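Long-range contacts in acyl-CoA dehydrogenase (Thermus thermophilus, PDB 2Z1Q), which probably oxidises saturated acyl-CoA thioesters to 2,3-dehydroacyl-CoA, using bound FAD and passing the electrons on to an acceptor: residues B[65-70]-B[141-146]; B[75-80]-B[91-96]; B[302-307]-B[558-563]. All coordinates share one frame; numbering follows the deposited sequence.

Contact 1. Residues B[65-70]-B[141-146]. With FAD (flavin-adenine dinucleotide), chain D.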
loop_
_atom_site.group_PDB
_atom_site.type_symbol
_atom_site.label_atom_id
_atom_site.label_comp_id
_atom_site.label_asym_id
_atom_site.label_seq_id
_atom_site.Cartn_x
_atom_site.Cartn_y
_atom_site.Cartn_z
ATOM N N LEU B 65 26.242 -3.343 -18.055
ATOM C CA LEU B 65 25.542 -2.086 -17.769
ATOM C C LEU B 65 26.329 -1.244 -16.787
ATOM O O LEU B 65 26.395 -0.024 -16.907
ATOM C CB LEU B 65 24.156 -2.345 -17.186
ATOM C CG LEU B 65 23.043 -2.588 -18.203
ATOM C CD1 LEU B 65 21.790 -3.030 -17.478
ATOM C CD2 LEU B 65 22.777 -1.315 -19.008
ATOM N N MET B 66 26.931 -1.903 -15.809
ATOM C CA MET B 66 27.701 -1.201 -14.803
ATOM C C MET B 66 28.985 -0.653 -15.445
ATOM O O MET B 66 29.457 0.430 -15.080
ATOM C CB MET B 66 28.000 -2.149 -13.632
ATOM C CG MET B 66 28.287 -1.457 -12.291
ATOM S SD MET B 66 26.859 -0.728 -11.401
ATOM C CE MET B 66 26.544 0.732 -12.352
ATOM N N ARG B 67 29.543 -1.389 -16.407
ATOM C CA ARG B 67 30.745 -0.942 -17.107
ATOM C C ARG B 67 30.397 0.328 -17.890
ATOM O O ARG B 67 31.135 1.309 -17.855
ATOM C CB ARG B 67 31.236 -2.015 -18.081
ATOM C CG ARG B 67 32.506 -2.747 -17.676
ATOM C CD ARG B 67 32.313 -3.635 -16.449
ATOM N NE ARG B 67 33.272 -4.739 -16.452
ATOM C CZ ARG B 67 33.437 -5.600 -15.453
ATOM N NH1 ARG B 67 32.707 -5.491 -14.350
ATOM N NH2 ARG B 67 34.324 -6.579 -15.565
ATOM N N LYS B 68 29.263 0.311 -18.586
ATOM C CA LYS B 68 28.851 1.485 -19.358
ATOM C C LYS B 68 28.649 2.705 -18.466
ATOM O O LYS B 68 29.061 3.806 -18.823
ATOM C CB LYS B 68 27.564 1.211 -20.138
ATOM C CG LYS B 68 27.728 0.234 -21.292
ATOM C CD LYS B 68 26.422 0.012 -22.036
ATOM C CE LYS B 68 26.626 -0.925 -23.219
ATOM N NZ LYS B 68 27.020 -2.291 -22.778
ATOM N N ALA B 69 28.009 2.509 -17.313
ATOM C CA ALA B 69 27.761 3.609 -16.383
ATOM C C ALA B 69 29.091 4.147 -15.868
ATOM O O ALA B 69 29.218 5.329 -15.547
ATOM C CB ALA B 69 26.906 3.132 -15.212
ATOM N N GLY B 70 30.079 3.262 -15.792
ATOM C CA GLY B 70 31.390 3.657 -15.320
ATOM C C GLY B 70 32.121 4.491 -16.355
ATOM O O GLY B 70 32.753 5.493 -16.022
ATOM N N GLU B 141 35.072 -1.510 -13.589
ATOM C CA GLU B 141 35.761 -2.748 -13.908
ATOM C C GLU B 141 35.451 -3.729 -12.785
ATOM O O GLU B 141 35.278 -4.928 -13.009
ATOM C CB GLU B 141 37.264 -2.494 -14.025
ATOM C CG GLU B 141 38.103 -3.764 -13.981
ATOM C CD GLU B 141 39.516 -3.548 -14.485
ATOM O OE1 GLU B 141 40.174 -2.578 -14.042
ATOM O OE2 GLU B 141 39.972 -4.357 -15.319
ATOM N N TRP B 142 35.356 -3.199 -11.573
ATOM C CA TRP B 142 35.053 -4.008 -10.407
ATOM C C TRP B 142 33.774 -3.541 -9.710
ATOM O O TRP B 142 33.596 -2.344 -9.449
ATOM C CB TRP B 142 36.239 -3.968 -9.462
ATOM C CG TRP B 142 37.237 -5.038 -9.748
ATOM C CD1 TRP B 142 37.483 -5.636 -10.951
ATOM C CD2 TRP B 142 38.101 -5.666 -8.804
ATOM N NE1 TRP B 142 38.451 -6.603 -10.814
ATOM C CE2 TRP B 142 38.847 -6.642 -9.503
ATOM C CE3 TRP B 142 38.317 -5.502 -7.428
ATOM C CZ2 TRP B 142 39.792 -7.450 -8.871
ATOM C CZ3 TRP B 142 39.250 -6.303 -6.801
ATOM C CH2 TRP B 142 39.977 -7.266 -7.521
ATOM N N ILE B 143 32.872 -4.482 -9.433
ATOM C CA ILE B 143 31.611 -4.179 -8.767
ATOM C C ILE B 143 31.752 -4.484 -7.284
ATOM O O ILE B 143 32.294 -5.523 -6.910
ATOM C CB ILE B 143 30.457 -5.016 -9.363
ATOM C CG1 ILE B 143 30.333 -4.714 -10.858
ATOM C CG2 ILE B 143 29.136 -4.684 -8.670
ATOM C CD1 ILE B 143 29.329 -5.570 -11.575
ATOM N N ALA B 144 31.264 -3.594 -6.429
ATOM C CA ALA B 144 31.401 -3.822 -5.000
ATOM C C ALA B 144 30.096 -4.260 -4.318
ATOM O O ALA B 144 29.005 -3.986 -4.810
ATOM C CB ALA B 144 31.974 -2.561 -4.330
ATOM N N ALA B 145 30.237 -4.965 -3.195
ATOM C CA ALA B 145 29.100 -5.446 -2.416
ATOM C C ALA B 145 29.361 -5.140 -0.944
ATOM O O ALA B 145 30.514 -5.033 -0.511
ATOM C CB ALA B 145 28.906 -6.945 -2.615
ATOM N N TYR B 146 28.282 -5.025 -0.179
ATOM C CA TYR B 146 28.340 -4.693 1.240
ATOM C C TYR B 146 27.679 -5.822 2.023
ATOM O O TYR B 146 26.501 -6.113 1.821
ATOM C CB TYR B 146 27.561 -3.396 1.447
ATOM C CG TYR B 146 27.686 -2.757 2.798
ATOM C CD1 TYR B 146 28.854 -2.109 3.179
ATOM C CD2 TYR B 146 26.596 -2.724 3.669
ATOM C CE1 TYR B 146 28.934 -1.427 4.399
ATOM C CE2 TYR B 146 26.660 -2.057 4.874
ATOM C CZ TYR B 146 27.826 -1.408 5.237
ATOM O OH TYR B 146 27.872 -0.738 6.437
HETATM P PA FAD D . 13.165 -7.610 10.901
HETATM O O1A FAD D . 12.871 -7.753 9.497
HETATM O O2A FAD D . 14.352 -8.376 11.648
HETATM O O5B FAD D . 12.668 -6.291 11.583
HETATM C C5B FAD D . 11.267 -6.381 11.839
HETATM C C4B FAD D . 11.071 -5.099 12.616
HETATM O O4B FAD D . 11.970 -4.064 12.634
HETATM C C3B FAD D . 9.608 -4.513 12.867
HETATM O O3B FAD D . 8.948 -5.231 13.917
HETATM C C2B FAD D . 10.146 -3.072 13.243
HETATM O O2B FAD D . 9.312 -2.297 14.111
HETATM C C1B FAD D . 11.383 -3.691 13.827
HETATM N N9A FAD D . 12.251 -3.033 14.757
HETATM C C8A FAD D . 13.591 -3.294 14.783
HETATM N N7A FAD D . 14.157 -2.627 15.720
HETATM C C5A FAD D . 13.232 -1.873 16.349
HETATM C C6A FAD D . 13.262 -0.955 17.442
HETATM N N6A FAD D . 14.460 -0.685 18.071
HETATM N N1A FAD D . 12.092 -0.370 17.818
HETATM C C2A FAD D . 10.936 -0.650 17.223
HETATM N N3A FAD D . 10.888 -1.504 16.219
HETATM C C4A FAD D . 11.969 -2.141 15.743
HETATM N N1 FAD D . 22.036 -5.896 3.601
HETATM C C2 FAD D . 23.336 -5.577 3.422
HETATM O O2 FAD D . 24.079 -5.610 4.390
HETATM N N3 FAD D . 23.855 -5.244 2.213
HETATM C C4 FAD D . 23.088 -5.205 1.070
HETATM O O4 FAD D . 23.556 -4.913 -0.003
HETATM C C4X FAD D . 21.652 -5.562 1.192
HETATM N N5 FAD D . 20.821 -5.593 0.138
HETATM C C5X FAD D . 19.522 -5.967 0.273
HETATM C C6 FAD D . 18.651 -6.060 -0.871
HETATM C C7 FAD D . 17.325 -6.493 -0.707
HETATM C C7M FAD D . 16.425 -6.613 -1.922
HETATM C C8 FAD D . 16.826 -6.824 0.593
HETATM C C8M FAD D . 15.408 -7.303 0.810
HETATM C C9 FAD D . 17.647 -6.727 1.694
HETATM C C9A FAD D . 19.006 -6.307 1.566
HETATM N N10 FAD D . 19.840 -6.257 2.705
HETATM C C10 FAD D . 21.169 -5.910 2.569
HETATM C "C1'" FAD D . 19.231 -6.629 3.956
HETATM C "C2'" FAD D . 18.818 -5.455 4.856
HETATM O "O2'" FAD D . 19.952 -4.723 5.297
HETATM C "C3'" FAD D . 18.111 -6.173 5.961
HETATM O "O3'" FAD D . 16.963 -6.846 5.370
HETATM C "C4'" FAD D . 17.573 -5.300 7.060
HETATM O "O4'" FAD D . 18.586 -4.580 7.767
HETATM C "C5'" FAD D . 16.865 -6.309 7.891
HETATM O "O5'" FAD D . 16.212 -5.809 8.946
HETATM P P FAD D . 15.376 -7.119 9.345
HETATM O O1P FAD D . 14.665 -7.577 8.123
HETATM O O2P FAD D . 16.366 -8.302 9.864
HETATM O O3P FAD D . 14.343 -6.562 10.481
#
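Arg67 lays one face of its guanidinium over the backbone carbonyl of Glu141, NH1 lying 3.0 Å from Glu141 O. The oxygen sits above the plane of the group rather than in line with an N-H, and the angle is too poor for a hydrogen bond; the contact is a close polar approach of the carbonyl to the face of the guanidinium. The carbonyl carbon, Glu141 C, lies 3.6 Å above the same plane, displaced toward the rim. At the edge of the guanidinium, near its plane, Ile143 CG1 comes to 4.3 Å from Arg67 NH1. The Glu141 carboxylate stays apart, OE2 being 6.1 Å from Arg67 NH2, so any attraction between the two charges is probably modest. Deeper in, the apolar part of the contact is Met66 CG against Ile143 CG1 at 4.1 Å, two side chains crossing at a slant. Met66 carries CG anti to its own nitrogen (chi1 -156°) and then bends at chi2 and chi3, which turns the thioether end away from Ile143 and toward Phe106 and Tyr110 of helix 106-117. The pair thus joins helix 62-71 of the all-helical N-terminal domain of the acyl-CoA dehydrogenase fold to the chain as it enters strand 144-147, the first strand of the beta domain. Ile143 is held by backbone bonds to His189 and Leu190, and its side chain also packs on Phe187. Further along the strand the chain reaches the flavin: N3 of FAD donates to Tyr146 O at 2.8 Å, with an N-H...O angle of 134°. Flavin N3 also lies in the plane of the Tyr146 ring, at its edge, while Phe194 meets that ring with the planes about 70° apart.

Contact 2. Residues B[75-80]-B[91-96]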
loop_
_atom_site.group_PDB
_atom_site.type_symbol
_atom_site.label_atom_id
_atom_site.label_comp_id
_atom_site.label_asym_id
_atom_site.label_seq_id
_atom_site.Cartn_x
_atom_site.Cartn_y
_atom_site.Cartn_z
ATOM N N LEU B 75 29.925 6.284 -11.891
ATOM C CA LEU B 75 30.402 5.542 -10.736
ATOM C C LEU B 75 31.551 6.252 -10.018
ATOM O O LEU B 75 31.984 5.818 -8.949
ATOM C CB LEU B 75 30.845 4.139 -11.168
ATOM C CG LEU B 75 29.766 3.339 -11.898
ATOM C CD1 LEU B 75 30.349 2.008 -12.367
ATOM C CD2 LEU B 75 28.575 3.121 -10.970
ATOM N N ALA B 76 32.031 7.346 -10.605
ATOM C CA ALA B 76 33.136 8.101 -10.016
ATOM C C ALA B 76 32.729 9.440 -9.393
ATOM O O ALA B 76 33.572 10.160 -8.865
ATOM C CB ALA B 76 34.224 8.324 -11.063
ATOM N N ILE B 77 31.439 9.762 -9.440
ATOM C CA ILE B 77 30.924 11.016 -8.871
ATOM C C ILE B 77 31.329 11.253 -7.410
ATOM O O ILE B 77 31.791 12.341 -7.054
ATOM C CB ILE B 77 29.381 11.053 -8.968
ATOM C CG1 ILE B 77 28.959 11.002 -10.429
ATOM C CG2 ILE B 77 28.829 12.311 -8.305
ATOM C CD1 ILE B 77 27.480 10.811 -10.607
ATOM N N ASP B 78 31.149 10.248 -6.556
ATOM C CA ASP B 78 31.494 10.383 -5.141
ATOM C C ASP B 78 32.875 9.842 -4.783
ATOM O O ASP B 78 33.181 9.627 -3.609
ATOM C CB ASP B 78 30.440 9.693 -4.275
ATOM C CG ASP B 78 29.135 10.465 -4.219
ATOM O OD1 ASP B 78 28.065 9.820 -4.136
ATOM O OD2 ASP B 78 29.180 11.715 -4.248
ATOM N N VAL B 79 33.711 9.634 -5.795
ATOM C CA VAL B 79 35.056 9.116 -5.567
ATOM C C VAL B 79 36.129 10.199 -5.691
ATOM O O VAL B 79 36.094 11.026 -6.604
ATOM C CB VAL B 79 35.394 7.979 -6.561
ATOM C CG1 VAL B 79 36.798 7.451 -6.293
ATOM C CG2 VAL B 79 34.357 6.863 -6.449
ATOM N N PRO B 80 37.102 10.200 -4.766
ATOM C CA PRO B 80 38.183 11.192 -4.791
ATOM C C PRO B 80 38.911 11.223 -6.139
ATOM O O PRO B 80 39.017 10.210 -6.836
ATOM C CB PRO B 80 39.079 10.743 -3.647
ATOM C CG PRO B 80 38.089 10.170 -2.663
ATOM C CD PRO B 80 37.182 9.359 -3.558
ATOM N N VAL B 91 25.087 16.989 -4.528
ATOM C CA VAL B 91 23.901 17.252 -5.324
ATOM C C VAL B 91 23.898 16.425 -6.611
ATOM O O VAL B 91 22.859 15.904 -7.007
ATOM C CB VAL B 91 23.773 18.743 -5.694
ATOM C CG1 VAL B 91 25.012 19.226 -6.444
ATOM C CG2 VAL B 91 22.529 18.937 -6.538
ATOM N N ILE B 92 25.061 16.305 -7.252
ATOM C CA ILE B 92 25.199 15.545 -8.502
ATOM C C ILE B 92 24.890 14.049 -8.322
ATOM O O ILE B 92 24.093 13.480 -9.071
ATOM C CB ILE B 92 26.627 15.702 -9.089
ATOM C CG1 ILE B 92 26.864 17.158 -9.502
ATOM C CG2 ILE B 92 26.814 14.784 -10.282
ATOM C CD1 ILE B 92 28.232 17.398 -10.109
ATOM N N SER B 93 25.519 13.413 -7.338
ATOM C CA SER B 93 25.250 11.998 -7.106
ATOM C C SER B 93 23.787 11.800 -6.701
ATOM O O SER B 93 23.208 10.735 -6.926
ATOM C CB SER B 93 26.187 11.442 -6.025
ATOM O OG SER B 93 26.208 12.274 -4.881
ATOM N N THR B 94 23.182 12.837 -6.127
ATOM C CA THR B 94 21.787 12.756 -5.708
ATOM C C THR B 94 20.829 12.822 -6.893
ATOM O O THR B 94 19.847 12.074 -6.938
ATOM C CB THR B 94 21.430 13.867 -4.695
ATOM O OG1 THR B 94 22.255 13.739 -3.532
ATOM C CG2 THR B 94 19.974 13.755 -4.279
ATOM N N VAL B 95 21.105 13.705 -7.852
ATOM C CA VAL B 95 20.237 13.816 -9.021
ATOM C C VAL B 95 20.374 12.542 -9.872
ATOM O O VAL B 95 19.416 12.103 -10.505
ATOM C CB VAL B 95 20.568 15.074 -9.889
ATOM C CG1 VAL B 95 20.535 16.335 -9.021
ATOM C CG2 VAL B 95 21.923 14.920 -10.558
ATOM N N VAL B 96 21.565 11.949 -9.871
ATOM C CA VAL B 96 21.808 10.721 -10.630
ATOM C C VAL B 96 20.943 9.605 -10.040
ATOM O O VAL B 96 20.360 8.810 -10.767
ATOM C CB VAL B 96 23.312 10.321 -10.581
ATOM C CG1 VAL B 96 23.503 8.908 -11.113
ATOM C CG2 VAL B 96 24.129 11.298 -11.423
HETATM O O HOH W 1 26.242 11.254 -2.522
#
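Ile77 turns CG2 anti to its backbone nitrogen and CG1 anti to its carbonyl carbon (chi1 -62°), and this splits its two branches between different residues of helix 90-99. CG2 settles against the helix backbone and the root of a side chain, with Ile77 CG2 3.6 Å from Ser93 CB and 3.8 Å from Ile92 CG2. The longer branch runs on to Val96, where Ile77 CD1 and Val96 CG2 meet tip to tip at 3.5 Å, tighter than ordinary van der Waals contact. Ile92 and Ile77 slant across one another, so that Ile92 CG2 touches both branches.

Next to this apolar patch, Ser93 has its OG between the backbone nitrogen and the carbonyl carbon (chi1 49°), facing the carboxylate of Asp78. Ser93 OG lies 3.1 Å from Asp78 OD2, a possible hydrogen bond only, since the hydroxyl has one proton and the carbonyl of Lys90, one helical turn earlier, also accepts from it. A water bridges the pair, donating to Asp78 OD1 at 2.8 Å and lying 2.6 Å from Ser93 OG. Asp78 OD2 also forms a salt bridge with Lys90 NZ, which would probably keep the carboxylate ionised and gives it a second tie to the start of the same helix.

Ile77 and Asp78 are the central residues of a type I beta turn from Ala76 to Val79, closed by Val79 N to Ala76 O at 3.1 Å. The contact is therefore a beta turn packed against the helix that follows it, within the helical N-terminal domain of the acyl-CoA dehydrogenase fold.

Contact 3. Residues B[302-307]-B[558-563]. With FAD (flavin-adenine dinucleotide), chain C.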
loop_
_atom_site.group_PDB
_atom_site.type_symbol
_atom_site.label_atom_id
_atom_site.label_comp_id
_atom_site.label_asym_id
_atom_site.label_seq_id
_atom_site.Cartn_x
_atom_site.Cartn_y
_atom_site.Cartn_z
ATOM N N ILE B 302 -10.424 10.694 -9.964
ATOM C CA ILE B 302 -9.119 10.490 -10.572
ATOM C C ILE B 302 -8.324 11.783 -10.413
ATOM O O ILE B 302 -7.136 11.742 -10.080
ATOM C CB ILE B 302 -9.219 10.178 -12.060
ATOM C CG1 ILE B 302 -9.959 8.865 -12.248
ATOM C CG2 ILE B 302 -7.848 10.105 -12.677
ATOM C CD1 ILE B 302 -11.422 9.030 -12.136
ATOM N N GLN B 303 -8.979 12.926 -10.642
ATOM C CA GLN B 303 -8.312 14.219 -10.520
ATOM C C GLN B 303 -7.786 14.397 -9.098
ATOM O O GLN B 303 -6.693 14.920 -8.890
ATOM C CB GLN B 303 -9.266 15.365 -10.872
ATOM C CG GLN B 303 -9.848 15.318 -12.286
ATOM C CD GLN B 303 -9.835 16.685 -12.951
ATOM O OE1 GLN B 303 -10.144 17.694 -12.316
ATOM N NE2 GLN B 303 -9.480 16.724 -14.234
ATOM N N GLN B 304 -8.558 13.954 -8.114
ATOM C CA GLN B 304 -8.120 14.063 -6.732
ATOM C C GLN B 304 -6.796 13.290 -6.540
ATOM O O GLN B 304 -5.873 13.779 -5.899
ATOM C CB GLN B 304 -9.217 13.532 -5.803
ATOM C CG GLN B 304 -8.801 13.382 -4.354
ATOM C CD GLN B 304 -9.948 12.887 -3.485
ATOM O OE1 GLN B 304 -10.844 13.646 -3.129
ATOM N NE2 GLN B 304 -9.922 11.604 -3.145
ATOM N N LYS B 305 -6.702 12.091 -7.108
ATOM C CA LYS B 305 -5.475 11.298 -6.974
ATOM C C LYS B 305 -4.296 12.003 -7.648
ATOM O O LYS B 305 -3.245 12.208 -7.036
ATOM C CB LYS B 305 -5.676 9.920 -7.607
ATOM C CG LYS B 305 -6.814 9.107 -7.024
ATOM C CD LYS B 305 -6.833 7.750 -7.690
ATOM C CE LYS B 305 -8.147 7.013 -7.471
ATOM N NZ LYS B 305 -8.382 6.756 -6.042
ATOM N N LEU B 306 -4.486 12.373 -8.911
ATOM C CA LEU B 306 -3.474 13.066 -9.714
ATOM C C LEU B 306 -2.995 14.344 -9.034
ATOM O O LEU B 306 -1.807 14.657 -9.059
ATOM C CB LEU B 306 -4.038 13.405 -11.105
ATOM C CG LEU B 306 -4.323 12.229 -12.042
ATOM C CD1 LEU B 306 -5.052 12.724 -13.283
ATOM C CD2 LEU B 306 -3.013 11.532 -12.416
ATOM N N GLY B 307 -3.917 15.077 -8.414
ATOM C CA GLY B 307 -3.532 16.293 -7.718
ATOM C C GLY B 307 -2.735 15.976 -6.463
ATOM O O GLY B 307 -1.686 16.581 -6.216
ATOM N N ALA B 558 -10.988 22.077 -5.124
ATOM C CA ALA B 558 -10.580 23.041 -6.136
ATOM C C ALA B 558 -9.087 22.960 -6.405
ATOM O O ALA B 558 -8.661 22.843 -7.550
ATOM C CB ALA B 558 -10.943 24.465 -5.694
ATOM N N LEU B 559 -8.289 23.015 -5.348
ATOM C CA LEU B 559 -6.843 22.989 -5.524
ATOM C C LEU B 559 -6.322 21.709 -6.172
ATOM O O LEU B 559 -5.487 21.775 -7.073
ATOM C CB LEU B 559 -6.130 23.250 -4.185
ATOM C CG LEU B 559 -6.361 24.627 -3.533
ATOM C CD1 LEU B 559 -5.547 24.732 -2.249
ATOM C CD2 LEU B 559 -5.946 25.735 -4.478
ATOM N N ARG B 560 -6.802 20.550 -5.733
ATOM C CA ARG B 560 -6.337 19.313 -6.333
ATOM C C ARG B 560 -6.737 19.283 -7.801
ATOM O O ARG B 560 -5.933 18.919 -8.655
ATOM C CB ARG B 560 -6.916 18.098 -5.605
ATOM C CG ARG B 560 -6.326 17.856 -4.218
ATOM C CD ARG B 560 -6.557 16.404 -3.850
ATOM N NE ARG B 560 -6.139 16.055 -2.495
ATOM C CZ ARG B 560 -6.930 16.087 -1.423
ATOM N NH1 ARG B 560 -8.202 16.456 -1.525
ATOM N NH2 ARG B 560 -6.453 15.726 -0.242
ATOM N N ARG B 561 -7.965 19.694 -8.109
ATOM C CA ARG B 561 -8.400 19.700 -9.503
ATOM C C ARG B 561 -7.496 20.577 -10.358
ATOM O O ARG B 561 -7.213 20.254 -11.511
ATOM C CB ARG B 561 -9.842 20.173 -9.634
ATOM C CG ARG B 561 -10.863 19.141 -9.197
ATOM C CD ARG B 561 -12.229 19.493 -9.740
ATOM N NE ARG B 561 -13.224 18.478 -9.416
ATOM C CZ ARG B 561 -14.422 18.412 -9.984
ATOM N NH1 ARG B 561 -14.764 19.304 -10.903
ATOM N NH2 ARG B 561 -15.278 17.461 -9.635
ATOM N N GLN B 562 -7.037 21.683 -9.777
ATOM C CA GLN B 562 -6.152 22.615 -10.470
ATOM C C GLN B 562 -4.808 21.934 -10.789
ATOM O O GLN B 562 -4.265 22.096 -11.883
ATOM C CB GLN B 562 -5.941 23.868 -9.605
ATOM C CG GLN B 562 -5.029 24.917 -10.224
ATOM C CD GLN B 562 -4.920 26.197 -9.385
ATOM O OE1 GLN B 562 -4.108 27.070 -9.685
ATOM N NE2 GLN B 562 -5.738 26.308 -8.341
ATOM N N ALA B 563 -4.293 21.175 -9.823
ATOM C CA ALA B 563 -3.032 20.444 -9.979
ATOM C C ALA B 563 -3.211 19.334 -11.024
ATOM O O ALA B 563 -2.357 19.135 -11.890
ATOM C CB ALA B 563 -2.613 19.845 -8.632
HETATM P PA FAD C . -10.015 1.258 -16.006
HETATM O O1A FAD C . -9.073 0.284 -15.511
HETATM O O2A FAD C . -10.786 1.103 -17.401
HETATM O O5B FAD C . -10.675 2.203 -14.928
HETATM C C5B FAD C . -9.768 3.218 -14.525
HETATM C C4B FAD C . -10.652 4.068 -13.680
HETATM O O4B FAD C . -11.873 3.679 -13.151
HETATM C C3B FAD C . -10.042 5.173 -12.713
HETATM O O3B FAD C . -9.700 6.351 -13.458
HETATM C C2B FAD C . -11.337 5.262 -11.818
HETATM O O2B FAD C . -11.519 6.505 -11.114
HETATM C C1B FAD C . -12.171 5.018 -13.019
HETATM N N9A FAD C . -13.567 5.397 -13.089
HETATM C C8A FAD C . -14.430 4.762 -13.946
HETATM N N7A FAD C . -15.597 5.279 -13.883
HETATM C C5A FAD C . -15.597 6.266 -12.964
HETATM C C6A FAD C . -16.574 7.164 -12.456
HETATM N N6A FAD C . -17.865 7.102 -12.933
HETATM N N1A FAD C . -16.198 8.057 -11.494
HETATM C C2A FAD C . -14.945 8.128 -11.049
HETATM N N3A FAD C . -14.011 7.312 -11.508
HETATM C C4A FAD C . -14.273 6.360 -12.448
HETATM N N1 FAD C . -14.272 -9.531 -15.322
HETATM C C2 FAD C . -15.290 -10.365 -15.552
HETATM O O2 FAD C . -16.217 -9.971 -16.252
HETATM N N3 FAD C . -15.334 -11.638 -15.060
HETATM C C4 FAD C . -14.316 -12.157 -14.284
HETATM O O4 FAD C . -14.353 -13.293 -13.855
HETATM C C4X FAD C . -13.154 -11.293 -14.013
HETATM N N5 FAD C . -12.092 -11.693 -13.306
HETATM C C5X FAD C . -11.010 -10.892 -13.120
HETATM C C6 FAD C . -9.843 -11.363 -12.404
HETATM C C7 FAD C . -8.727 -10.526 -12.263
HETATM C C7M FAD C . -7.507 -11.055 -11.542
HETATM C C8 FAD C . -8.738 -9.194 -12.787
HETATM C C8M FAD C . -7.543 -8.274 -12.651
HETATM C C9 FAD C . -9.855 -8.721 -13.463
HETATM C C9A FAD C . -11.015 -9.550 -13.635
HETATM N N10 FAD C . -12.128 -9.079 -14.375
HETATM C C10 FAD C . -13.203 -9.895 -14.592
HETATM C "C1'" FAD C . -12.036 -7.725 -14.885
HETATM C "C2'" FAD C . -12.768 -6.636 -14.096
HETATM O "O2'" FAD C . -14.189 -6.803 -14.151
HETATM C "C3'" FAD C . -12.324 -5.419 -14.809
HETATM O "O3'" FAD C . -10.878 -5.340 -14.672
HETATM C "C4'" FAD C . -12.875 -4.134 -14.273
HETATM O "O4'" FAD C . -14.304 -4.077 -14.361
HETATM C "C5'" FAD C . -12.160 -3.168 -15.157
HETATM O "O5'" FAD C . -12.368 -1.866 -14.892
HETATM P P FAD C . -11.244 -1.234 -15.854
HETATM O O1P FAD C . -9.949 -1.886 -15.568
HETATM O O2P FAD C . -11.642 -1.490 -17.417
HETATM O O3P FAD C . -11.242 0.340 -15.412
HETATM O O HOH W 2 -10.149 16.245 -3.586
#
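Where the adenosine end of an FAD lies against helix 300-331, the far side of that helix meets helix 556-570 near the C-terminus. The short segments cross at 77°, with their axes 7.4 Å apart. Gly307 permits this close approach: its CA lies 3.7 Å from Arg560 O and 3.8 Å from Ala563 CB. Alongside, Arg560 and Gln304 run side by side, pointing the same way. Arg560 CD rests 3.4 Å from Gln304 O, and a water links the two ends, donating to Gln304 OE1 and accepting from Arg560 NH1 at 2.8 Å. Arg560 NE is salt-bridged to Glu308. Gln303 crosses Arg561 at about a right angle, its bend at chi2 (-137°) setting OE1 over the arginine's aliphatic stem, 3.5 Å from Arg561 CG, while its NE2 bonds to Gly297 O and Glu565. The guanidinium of Arg561 continues to a salt bridge with Glu477 of the second subunit. Ile302 belongs to the FAD pocket and faces the adenosine end, though its exact fit is doubtful because the modelled atoms are too close; an alanine here would probably remove part of the apolar wall and leave a gap beside the cofactor. The arrangement is a steep helix-helix packing in the C-terminal helical region, backing an FAD pocket that both subunits build, as in the acyl-CoA dehydrogenase family.

Contacts 1 and 2 are neighbours, their centres about 14 Å apart, and touch where Leu75 packs on helix 62-71 at Met66 and Gly70. Contact 2 falls within the chain span bracketed by contact 1, linking the loop after helix 62-71 to helix 90-99, whereas contact 1 ties helix 62-71 to the entry of strand 144-147. Contact 3 follows later in sequence, between helices 300-331 and 556-570, its centre about 42 Å from that of contact 1 and about 35 Å from that of contact 2. Contacts 1 and 3 adjoin different FAD molecules, the flavin end of one and the adenosine end of the other, in keeping with cofactor sites shared between the two subunits.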